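Local coordinates for protein annexin A8 (Homo sapiens, PDB 1W3W) that binds calcium and acidic phospholipids as a member of the annexin family and acts as an indirect anticoagulant in the blood coagulation cascade, at residues D70-L75 with A89-P94. Sequence-based numbering, arbitrary orientation.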
loop_
_atom_site.group_PDB
_atom_site.type_symbol
_atom_site.label_atom_id
_atom_site.label_comp_id
_atom_site.label_asym_id
_atom_site.label_seq_id
_atom_site.Cartn_x
_atom_site.Cartn_y
_atom_site.Cartn_z
ATOM N N ASP A 70 -20.741 8.062 16.658
ATOM C CA ASP A 70 -19.699 8.047 15.645
ATOM C C ASP A 70 -20.012 6.964 14.596
ATOM O O ASP A 70 -20.370 5.835 14.938
ATOM C CB ASP A 70 -18.342 7.791 16.305
ATOM C CG ASP A 70 -17.206 7.842 15.330
ATOM O OD1 ASP A 70 -16.706 8.955 15.061
ATOM O OD2 ASP A 70 -16.762 6.825 14.757
ATOM N N LEU A 71 -19.895 7.320 13.322
ATOM C CA LEU A 71 -20.263 6.419 12.236
ATOM C C LEU A 71 -19.365 5.191 12.171
ATOM O O LEU A 71 -19.849 4.083 12.003
ATOM C CB LEU A 71 -20.245 7.160 10.887
ATOM C CG LEU A 71 -20.556 6.322 9.649
ATOM C CD1 LEU A 71 -21.869 5.542 9.802
ATOM C CD2 LEU A 71 -20.600 7.190 8.389
ATOM N N THR A 72 -18.060 5.405 12.278
ATOM C CA THR A 72 -17.093 4.336 12.200
ATOM C C THR A 72 -17.277 3.329 13.333
ATOM O O THR A 72 -17.305 2.123 13.086
ATOM C CB THR A 72 -15.678 4.909 12.188
ATOM O OG1 THR A 72 -15.489 5.678 10.995
ATOM C CG2 THR A 72 -14.631 3.807 12.084
ATOM N N GLU A 73 -17.424 3.825 14.559
ATOM C CA GLU A 73 -17.671 2.966 15.724
ATOM C C GLU A 73 -18.966 2.198 15.572
ATOM O O GLU A 73 -19.055 1.048 15.977
ATOM C CB GLU A 73 -17.722 3.778 17.028
ATOM C CG GLU A 73 -16.367 4.283 17.515
ATOM C CD GLU A 73 -15.278 3.207 17.553
ATOM O OE1 GLU A 73 -15.523 2.094 18.088
ATOM O OE2 GLU A 73 -14.161 3.473 17.043
ATOM N N THR A 74 -19.964 2.841 14.977
ATOM C CA THR A 74 -21.250 2.216 14.738
ATOM C C THR A 74 -21.110 1.105 13.697
ATOM O O THR A 74 -21.622 0.006 13.884
ATOM C CB THR A 74 -22.265 3.279 14.289
ATOM O OG1 THR A 74 -22.462 4.212 15.351
ATOM C CG2 THR A 74 -23.646 2.691 14.055
ATOM N N LEU A 75 -20.396 1.394 12.614
ATOM C CA LEU A 75 -20.091 0.394 11.590
ATOM C C LEU A 75 -19.353 -0.831 12.170
ATOM O O LEU A 75 -19.657 -1.967 11.815
ATOM C CB LEU A 75 -19.231 1.024 10.480
ATOM C CG LEU A 75 -19.829 1.514 9.144
ATOM C CD1 LEU A 75 -21.315 1.622 9.079
ATOM C CD2 LEU A 75 -19.132 2.819 8.683
ATOM N N ALA A 89 -12.182 0.295 6.648
ATOM C CA ALA A 89 -11.024 0.789 5.910
ATOM C C ALA A 89 -11.384 1.998 5.033
ATOM O O ALA A 89 -10.639 2.964 4.980
ATOM C CB ALA A 89 -10.411 -0.316 5.055
ATOM N N LEU A 90 -12.548 1.959 4.398
ATOM C CA LEU A 90 -13.017 3.057 3.546
ATOM C C LEU A 90 -13.244 4.344 4.304
ATOM O O LEU A 90 -13.193 5.417 3.731
ATOM C CB LEU A 90 -14.329 2.652 2.838
ATOM C CG LEU A 90 -14.160 1.614 1.743
ATOM C CD1 LEU A 90 -15.527 1.114 1.261
ATOM C CD2 LEU A 90 -13.362 2.185 0.578
ATOM N N MET A 91 -13.500 4.223 5.600
ATOM C CA MET A 91 -13.801 5.375 6.466
ATOM C C MET A 91 -12.585 6.134 6.970
ATOM O O MET A 91 -12.717 7.266 7.450
ATOM C CB MET A 91 -14.637 4.930 7.672
ATOM C CG MET A 91 -16.034 4.467 7.338
ATOM S SD MET A 91 -17.002 5.633 6.322
ATOM C CE MET A 91 -16.955 7.043 7.280
ATOM N N TYR A 92 -11.404 5.536 6.873
ATOM C CA TYR A 92 -10.187 6.228 7.266
ATOM C C TYR A 92 -9.764 7.235 6.202
ATOM O O TYR A 92 -9.729 6.917 5.009
ATOM C CB TYR A 92 -9.038 5.236 7.540
ATOM C CG TYR A 92 -9.094 4.660 8.931
ATOM C CD1 TYR A 92 -9.966 3.630 9.235
ATOM C CD2 TYR A 92 -8.292 5.154 9.946
ATOM C CE1 TYR A 92 -10.045 3.105 10.517
ATOM C CE2 TYR A 92 -8.356 4.632 11.236
ATOM C CZ TYR A 92 -9.242 3.613 11.513
ATOM O OH TYR A 92 -9.336 3.089 12.782
ATOM N N PRO A 93 -9.405 8.444 6.621
ATOM C CA PRO A 93 -8.777 9.377 5.686
ATOM C C PRO A 93 -7.450 8.794 5.182
ATOM O O PRO A 93 -6.832 7.965 5.867
ATOM C CB PRO A 93 -8.535 10.641 6.529
ATOM C CG PRO A 93 -9.331 10.477 7.764
ATOM C CD PRO A 93 -9.532 9.008 7.978
ATOM N N PRO A 94 -7.001 9.216 4.014
ATOM C CA PRO A 94 -5.657 8.861 3.557
ATOM C C PRO A 94 -4.582 9.254 4.593
ATOM O O PRO A 94 -4.771 10.209 5.350
ATOM C CB PRO A 94 -5.490 9.672 2.268
ATOM C CG PRO A 94 -6.658 10.511 2.147
ATOM C CD PRO A 94 -7.718 10.059 3.051
HETATM O O HOH W 1 -12.349 6.712 10.714
#
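M91, from segment 89-94, meets L71, T72 and L75 on one face of the first turns of helix 71-78, an example of one bent methionine side chain packed against three residues of a neighbouring helix. With CG anti to its own carbonyl carbon (chi1 -67°), that atom lies 3.8 Å from CD2 of L75; further bends at chi2 and chi3 (-52° and -57°) bring the methyl CE to 3.8 Å from CD2 of L71. Both leucine side chains lie roughly perpendicular to that of M91. The side chains of T72 and M91 instead run antiparallel alongside each other, T72 OG1 coming 3.5 Å from M91 CB, and these three residues against M91 make the tightly packed part. The looser part is a water bridge, in which a water joins T72 OG1 to M91 O through two weak hydrogen bonds, each 3.3 Å long, and rests against one face of the Y92 ring. No direct hydrogen bond links the segments. Near the predicted boundary of the first and second annexin repeats, L71 also packs on I59 and F63 of helix 53-67 and on helix 24-34, whose M34 touches L75; Y92 touches Y97 and K100 of helix 96-107.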